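Side-chain contacts in CmeC (Campylobacter jejuni, PDB 4MT4), which forms a trimeric outer membrane channel of the outer membrane factor family and probably passes substrates out of the cell as part of an efflux system: residues I186-I189 and N190-F194; Q206-A209 and N210-M214; Q452-T456 and S457-K461. One frame throughout, in Å; residues are numbered along the deposited sequence.

How the interactions relate
Interactions 1 and 2 lie close together, their centres about 12 Å apart, on the two consecutive helices 129-195 and 201-236. They touch through Tyr187 and Asn190 packing on Ala207 and through a weak hydrogen bond between Tyr187 OH and Arg208 NE. Interaction 1 is largely a surface contact, with one buried asparagine; interaction 2 is partly buried, and a second subunit packs against it. Both pair an arginine with a glutamate one helical turn later, but the geometries differ. Interaction 3, with its centre about 60 Å from that of interaction 2, is a surface contact at the start of helix 456-463, where Asp455 caps the helix, Glu454 bonds to Asn459 and no salt bridge forms.

Interaction 1: residues I186-I189 and N190-F194; sequences IYRI and NDEKF
The ring of Tyr187 carries Asp191 CB over one face, and the carboxylate of Asp191 is turned almost exactly parallel to it, the two planes being 6° apart. Even so, the polar ends stay separate, with Tyr187 OH 4.2 Å from Asp191 OD1. The guanidinium of Arg188 meets its carboxylate quite differently: Glu192 OE2 approaches obliquely, and the two planes stand nearly perpendicular. Arg188 NH1 and Glu192 OE2 form a salt bridge with a modelled separation of 2.5 Å, a short value to be read with caution at this resolution. The two side chains run side by side in the same direction, and the arginine chain bends at its third torsion (chi3 68°), which turns NH1 toward the next turn of the helix. NH2 has a second carboxylate partner in Glu185, so the charge of Arg188 is shared between two acids. These groups lie near the end of helix 129-195, just before the chain turns back into helix 201-236; such long paired helices build the periplasmic tunnel of the outer membrane factor family. Tyr187 packs against Leu204 and Ala207 of the second helix, while Ile186 rests on Tyr414 and Leu415 of helix 411-445. The buried Asn190 packs against Ala207 and against Leu411 of helix 411-445. Its CG lies beside its own backbone N (chi1 -82°), directing Asn190 ND2 back along the helix to Ile186 O at 2.9 Å in a practically straight bond, with the acceptor in the amide plane, though ND2 stands above the carbonyl plane. Asn190 N reaches the same Ile186 O at 3.1 Å from the opposite face, so that two donors from one residue grip this oxygen, and the ND2 bond fixes how the amide is turned.

Interaction 2: residues Q206-A209 and N210-M214; sequences QARA and NLESM
Arg208 and Glu212 are angled across one another, the guanidinium and carboxylate planes 47° apart, and Glu212 OE2 sits over one face of the guanidinium, offset toward its rim. Glu212 OE2 is 3.4 Å from Arg208 NH1 and a similar distance from NH2, yet no N-H points at it, and the salt bridge rests on charge alone. Both chains bend to meet: the glutamate folds at its second torsion (chi2 -65°), the arginine at its second and third. Helix 201-236, predicted in large part to be coiled coil, here meets a neighbouring subunit in the trimer: Arg208 and Ala209 pack on Ser392 of that subunit, and Glu212 on its Ala388. Asn210 packs instead between helices 129-195 and 411-445, touching Ala183 and Leu415. With its CG opposite the backbone N (chi1 -180°), the asparagine directs Asn210 ND2 to a water at 2.9 Å. That water in turn donates to Ala207 O at 2.8 Å, which also takes the backbone bond from Leu211 N at 3.1 Å.

Interaction 3: residues Q452-T456 and S457-K461; sequences QSEDT and SKNIK
Asn459 reaches back over the start of helix 456-463 to Glu454 and Asp455, and the whole arrangement is a helix N-terminus with Asp455 in the N-cap position. Traced outward, Asn459 CB first rests on Asp455 O at 3.3 Å. CG lies just as near that carbonyl, since a first torsion of -75° sets it beside its own backbone N and keeps the amide close to the turn. At the tip, Asn459 ND2 donates to Glu454 OE1 at 2.9 Å; it also passes close to Asp455 O, at an angle too poor for a bond. The bond to Glu454 is distinctly bent, with an N-H...O angle of 131°; the oxygen is tilted from the amide plane of Asn459 and accepts on its anti lone pair, the one away from OE2. The two side chains cross nearly at right angles. Glu454 and Asn459 occupy the N' and N4 positions, the pair joined by apolar side chains in a hydrophobic staple, but here the link is polar. Glu454 OE1 also has a long, weak ion pair with Lys35. Asp455 O receives the backbone bond from Asn459 N, closing the first turn. The side chain of Asp455 swings over the same helix end, where Asp455 OD1 makes the capping bond to Lys458 N; at 3.4 Å this is weak, though nearly straight. The negative charge of Asp455 probably suits the positive end of the helix dipole. OD2 lies beside Lys458 CB. Helix 456-463 lies against helix 129-195: Ser457 OG is hydrogen-bonded to Glu145 OE2, Thr456 packs on Tyr146, and Ile460 touches Glu145 and Glu149. On that side, Thr456 CG2 meets Ile460 CD1 at 3.8 Å, while Ile460 N bonds to Thr456 O at 2.8 Å.

Interaction 1: residues I186-I189 and N190-F194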
loop_
_atom_site.group_PDB
_atom_site.type_symbol
_atom_site.label_atom_id
_atom_site.label_comp_id
_atom_site.label_asym_id
_atom_site.label_seq_id
_atom_site.Cartn_x
_atom_site.Cartn_y
_atom_site.Cartn_z
ATOM N N ILE B 186 2.187 16.516 47.888
ATOM C CA ILE B 186 0.861 16.460 48.489
ATOM C C ILE B 186 0.695 15.184 49.312
ATOM O O ILE B 186 0.207 15.222 50.442
ATOM C CB ILE B 186 -0.247 16.534 47.417
ATOM C CG1 ILE B 186 -0.323 17.945 46.827
ATOM C CG2 ILE B 186 -1.593 16.142 48.005
ATOM C CD1 ILE B 186 -1.281 18.069 45.661
ATOM N N TYR B 187 1.120 14.060 48.746
ATOM C CA TYR B 187 1.017 12.779 49.434
ATOM C C TYR B 187 1.933 12.721 50.655
ATOM O O TYR B 187 1.560 12.169 51.690
ATOM C CB TYR B 187 1.341 11.626 48.484
ATOM C CG TYR B 187 1.356 10.283 49.177
ATOM C CD1 TYR B 187 0.174 9.666 49.559
ATOM C CD2 TYR B 187 2.553 9.638 49.459
ATOM C CE1 TYR B 187 0.180 8.443 50.200
ATOM C CE2 TYR B 187 2.571 8.415 50.099
ATOM C CZ TYR B 187 1.382 7.822 50.467
ATOM O OH TYR B 187 1.393 6.602 51.105
ATOM N N ARG B 188 3.127 13.293 50.529
ATOM C CA ARG B 188 4.093 13.303 51.625
ATOM C C ARG B 188 3.533 14.050 52.831
ATOM O O ARG B 188 3.721 13.636 53.973
ATOM C CB ARG B 188 5.411 13.939 51.182
ATOM C CG ARG B 188 6.550 13.764 52.175
ATOM C CD ARG B 188 7.719 14.673 51.840
ATOM N NE ARG B 188 7.380 16.079 52.036
ATOM C CZ ARG B 188 7.572 16.740 53.173
ATOM N NH1 ARG B 188 8.106 16.121 54.218
ATOM N NH2 ARG B 188 7.235 18.018 53.267
ATOM N N ILE B 189 2.839 15.152 52.564
ATOM C CA ILE B 189 2.207 15.935 53.618
ATOM C C ILE B 189 1.085 15.143 54.283
ATOM O O ILE B 189 1.001 15.076 55.510
ATOM C CB ILE B 189 1.640 17.263 53.074
ATOM C CG1 ILE B 189 2.770 18.155 52.558
ATOM C CG2 ILE B 189 0.853 17.991 54.151
ATOM C CD1 ILE B 189 3.817 18.483 53.600
ATOM N N ASN B 190 0.231 14.536 53.464
ATOM C CA ASN B 190 -0.890 13.754 53.972
ATOM C C ASN B 190 -0.451 12.460 54.651
ATOM O O ASN B 190 -1.187 11.898 55.461
ATOM C CB ASN B 190 -1.873 13.441 52.842
ATOM C CG ASN B 190 -2.816 14.594 52.557
ATOM O OD1 ASN B 190 -3.924 14.647 53.091
ATOM N ND2 ASN B 190 -2.378 15.527 51.719
ATOM N N ASP B 191 0.749 11.989 54.327
ATOM C CA ASP B 191 1.282 10.789 54.961
ATOM C C ASP B 191 1.804 11.113 56.357
ATOM O O ASP B 191 1.686 10.301 57.274
ATOM C CB ASP B 191 2.391 10.169 54.108
ATOM C CG ASP B 191 2.861 8.831 54.645
ATOM O OD1 ASP B 191 2.005 7.988 54.988
ATOM O OD2 ASP B 191 4.091 8.623 54.726
ATOM N N GLU B 192 2.382 12.302 56.512
ATOM C CA GLU B 192 2.865 12.750 57.814
ATOM C C GLU B 192 1.698 13.047 58.748
ATOM O O GLU B 192 1.708 12.651 59.912
ATOM C CB GLU B 192 3.750 13.991 57.673
ATOM C CG GLU B 192 5.050 13.750 56.916
ATOM C CD GLU B 192 5.927 14.988 56.849
ATOM O OE1 GLU B 192 5.596 15.988 57.519
ATOM O OE2 GLU B 192 6.944 14.962 56.124
ATOM N N LYS B 193 0.693 13.744 58.227
ATOM C CA LYS B 193 -0.496 14.081 59.000
ATOM C C LYS B 193 -1.238 12.831 59.464
ATOM O O LYS B 193 -1.855 12.822 60.529
ATOM C CB LYS B 193 -1.437 14.965 58.178
ATOM C CG LYS B 193 -1.013 16.421 58.079
ATOM C CD LYS B 193 -2.110 17.261 57.444
ATOM C CE LYS B 193 -1.762 18.739 57.458
ATOM N NZ LYS B 193 -2.880 19.567 56.933
ATOM N N PHE B 194 -1.170 11.775 58.660
ATOM C CA PHE B 194 -1.858 10.527 58.969
ATOM C C PHE B 194 -1.273 9.831 60.193
ATOM O O PHE B 194 -2.006 9.329 61.044
ATOM C CB PHE B 194 -1.807 9.585 57.767
ATOM C CG PHE B 194 -2.442 8.249 58.020
ATOM C CD1 PHE B 194 -3.817 8.102 57.971
ATOM C CD2 PHE B 194 -1.663 7.139 58.305
ATOM C CE1 PHE B 194 -4.406 6.874 58.204
ATOM C CE2 PHE B 194 -2.246 5.909 58.539
ATOM C CZ PHE B 194 -3.619 5.776 58.488
#

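Interaction 2: residues Q206-A209 and N210-M214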
loop_
_atom_site.group_PDB
_atom_site.type_symbol
_atom_site.label_atom_id
_atom_site.label_comp_id
_atom_site.label_asym_id
_atom_site.label_seq_id
_atom_site.Cartn_x
_atom_site.Cartn_y
_atom_site.Cartn_z
ATOM N N GLN B 206 -6.918 9.136 48.852
ATOM C CA GLN B 206 -7.167 10.057 47.749
ATOM C C GLN B 206 -5.877 10.727 47.292
ATOM O O GLN B 206 -5.676 10.965 46.102
ATOM C CB GLN B 206 -8.195 11.115 48.148
ATOM C CG GLN B 206 -9.615 10.582 48.272
ATOM C CD GLN B 206 -10.629 11.678 48.536
ATOM O OE1 GLN B 206 -10.368 12.614 49.293
ATOM N NE2 GLN B 206 -11.792 11.570 47.905
ATOM N N ALA B 207 -5.002 11.027 48.246
ATOM C CA ALA B 207 -3.707 11.620 47.939
ATOM C C ALA B 207 -2.802 10.603 47.251
ATOM O O ALA B 207 -1.994 10.956 46.390
ATOM C CB ALA B 207 -3.049 12.150 49.205
ATOM N N ARG B 208 -2.947 9.339 47.633
ATOM C CA ARG B 208 -2.144 8.269 47.055
ATOM C C ARG B 208 -2.631 7.911 45.653
ATOM O O ARG B 208 -1.827 7.707 44.743
ATOM C CB ARG B 208 -2.168 7.033 47.955
ATOM C CG ARG B 208 -1.486 5.815 47.355
ATOM C CD ARG B 208 -0.820 4.960 48.422
ATOM N NE ARG B 208 0.635 5.012 48.318
ATOM C CZ ARG B 208 1.362 4.172 47.587
ATOM N NH1 ARG B 208 0.770 3.206 46.897
ATOM N NH2 ARG B 208 2.681 4.295 47.547
ATOM N N ALA B 209 -3.949 7.834 45.489
ATOM C CA ALA B 209 -4.551 7.572 44.185
ATOM C C ALA B 209 -4.160 8.661 43.197
ATOM O O ALA B 209 -3.884 8.389 42.029
ATOM C CB ALA B 209 -6.065 7.476 44.303
ATOM N N ASN B 210 -4.137 9.898 43.681
ATOM C CA ASN B 210 -3.740 11.039 42.868
ATOM C C ASN B 210 -2.265 10.965 42.482
ATOM O O ASN B 210 -1.887 11.318 41.368
ATOM C CB ASN B 210 -4.031 12.343 43.614
ATOM C CG ASN B 210 -3.645 13.568 42.816
ATOM O OD1 ASN B 210 -4.388 14.013 41.941
ATOM N ND2 ASN B 210 -2.479 14.128 43.118
ATOM N N LEU B 211 -1.443 10.491 43.413
ATOM C CA LEU B 211 -0.011 10.347 43.187
ATOM C C LEU B 211 0.267 9.315 42.092
ATOM O O LEU B 211 1.034 9.576 41.163
ATOM C CB LEU B 211 0.692 9.951 44.491
ATOM C CG LEU B 211 2.208 10.117 44.674
ATOM C CD1 LEU B 211 2.867 8.763 44.908
ATOM C CD2 LEU B 211 2.878 10.856 43.516
ATOM N N GLU B 212 -0.367 8.152 42.200
ATOM C CA GLU B 212 -0.158 7.078 41.236
ATOM C C GLU B 212 -0.733 7.422 39.867
ATOM O O GLU B 212 -0.159 7.057 38.838
ATOM C CB GLU B 212 -0.776 5.773 41.744
ATOM C CG GLU B 212 -0.293 5.342 43.125
ATOM C CD GLU B 212 1.190 5.005 43.163
ATOM O OE1 GLU B 212 1.773 4.707 42.099
ATOM O OE2 GLU B 212 1.772 5.032 44.268
ATOM N N SER B 213 -1.865 8.119 39.856
ATOM C CA SER B 213 -2.490 8.541 38.607
ATOM C C SER B 213 -1.579 9.496 37.846
ATOM O O SER B 213 -1.411 9.377 36.634
ATOM C CB SER B 213 -3.841 9.205 38.873
ATOM O OG SER B 213 -4.441 9.654 37.669
ATOM N N MET B 214 -0.981 10.437 38.569
ATOM C CA MET B 214 -0.049 11.387 37.974
ATOM C C MET B 214 1.200 10.682 37.453
ATOM O O MET B 214 1.689 10.992 36.370
ATOM C CB MET B 214 0.343 12.467 38.983
ATOM C CG MET B 214 -0.770 13.456 39.303
ATOM S SD MET B 214 -1.346 14.367 37.856
ATOM C CE MET B 214 -2.539 15.466 38.602
HETATM O O HOH W 1 -0.974 13.453 45.511
#

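Interaction 3: residues Q452-T456 and S457-K461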
loop_
_atom_site.group_PDB
_atom_site.type_symbol
_atom_site.label_atom_id
_atom_site.label_comp_id
_atom_site.label_asym_id
_atom_site.label_seq_id
_atom_site.Cartn_x
_atom_site.Cartn_y
_atom_site.Cartn_z
ATOM N N GLN B 452 5.792 25.570 -11.702
ATOM C CA GLN B 452 6.015 24.677 -12.835
ATOM C C GLN B 452 6.712 25.366 -14.007
ATOM O O GLN B 452 7.479 24.739 -14.740
ATOM C CB GLN B 452 4.681 24.083 -13.299
ATOM C CG GLN B 452 4.790 23.116 -14.467
ATOM C CD GLN B 452 3.441 22.602 -14.926
ATOM O OE1 GLN B 452 2.658 22.082 -14.131
ATOM N NE2 GLN B 452 3.158 22.752 -16.215
ATOM N N SER B 453 6.451 26.658 -14.171
ATOM C CA SER B 453 6.968 27.413 -15.310
ATOM C C SER B 453 8.488 27.586 -15.279
ATOM O O SER B 453 9.110 27.825 -16.314
ATOM C CB SER B 453 6.292 28.783 -15.373
ATOM O OG SER B 453 6.435 29.477 -14.143
ATOM N N GLU B 454 9.080 27.465 -14.095
ATOM C CA GLU B 454 10.516 27.665 -13.930
ATOM C C GLU B 454 11.338 26.514 -14.509
ATOM O O GLU B 454 10.794 25.481 -14.898
ATOM C CB GLU B 454 10.860 27.844 -12.451
ATOM C CG GLU B 454 10.228 29.065 -11.799
ATOM C CD GLU B 454 10.600 29.199 -10.336
ATOM O OE1 GLU B 454 11.386 28.363 -9.843
ATOM O OE2 GLU B 454 10.107 30.138 -9.676
ATOM N N ASP B 455 12.652 26.707 -14.564
ATOM C CA ASP B 455 13.565 25.657 -15.003
ATOM C C ASP B 455 13.676 24.597 -13.912
ATOM O O ASP B 455 14.436 24.754 -12.957
ATOM C CB ASP B 455 14.944 26.236 -15.334
ATOM C CG ASP B 455 15.814 25.271 -16.122
ATOM O OD1 ASP B 455 15.493 24.064 -16.170
ATOM O OD2 ASP B 455 16.830 25.723 -16.690
ATOM N N THR B 456 12.911 23.522 -14.065
ATOM C CA THR B 456 12.831 22.477 -13.051
ATOM C C THR B 456 14.172 21.780 -12.836
ATOM O O THR B 456 14.582 21.547 -11.699
ATOM C CB THR B 456 11.774 21.421 -13.420
ATOM O OG1 THR B 456 10.548 22.069 -13.777
ATOM C CG2 THR B 456 11.526 20.483 -12.247
ATOM N N SER B 457 14.852 21.456 -13.931
ATOM C CA SER B 457 16.136 20.765 -13.865
ATOM C C SER B 457 17.187 21.608 -13.148
ATOM O O SER B 457 17.933 21.108 -12.306
ATOM C CB SER B 457 16.623 20.407 -15.271
ATOM O OG SER B 457 15.693 19.569 -15.931
ATOM N N LYS B 458 17.235 22.891 -13.487
ATOM C CA LYS B 458 18.155 23.826 -12.853
ATOM C C LYS B 458 17.821 24.002 -11.371
ATOM O O LYS B 458 18.717 24.086 -10.530
ATOM C CB LYS B 458 18.118 25.174 -13.574
ATOM C CG LYS B 458 18.727 26.321 -12.798
ATOM C CD LYS B 458 18.566 27.633 -13.545
ATOM C CE LYS B 458 18.859 28.814 -12.639
ATOM N NZ LYS B 458 17.893 28.891 -11.505
ATOM N N ASN B 459 16.529 24.053 -11.063
ATOM C CA ASN B 459 16.078 24.172 -9.681
ATOM C C ASN B 459 16.401 22.928 -8.861
ATOM O O ASN B 459 16.856 23.031 -7.723
ATOM C CB ASN B 459 14.575 24.451 -9.628
ATOM C CG ASN B 459 14.234 25.881 -9.998
ATOM O OD1 ASN B 459 15.047 26.789 -9.825
ATOM N ND2 ASN B 459 13.025 26.089 -10.507
ATOM N N ILE B 460 16.162 21.757 -9.445
ATOM C CA ILE B 460 16.417 20.488 -8.768
ATOM C C ILE B 460 17.895 20.332 -8.428
ATOM O O ILE B 460 18.247 19.949 -7.313
ATOM C CB ILE B 460 15.955 19.291 -9.623
ATOM C CG1 ILE B 460 14.429 19.177 -9.595
ATOM C CG2 ILE B 460 16.577 17.995 -9.125
ATOM C CD1 ILE B 460 13.884 18.053 -10.444
ATOM N N LYS B 461 18.759 20.648 -9.387
ATOM C CA LYS B 461 20.199 20.562 -9.175
ATOM C C LYS B 461 20.661 21.543 -8.099
ATOM O O LYS B 461 21.532 21.222 -7.288
ATOM C CB LYS B 461 20.950 20.821 -10.484
ATOM C CG LYS B 461 22.464 20.765 -10.350
ATOM C CD LYS B 461 23.152 20.743 -11.706
ATOM C CE LYS B 461 24.656 20.575 -11.550
ATOM N NZ LYS B 461 25.346 20.381 -12.856
#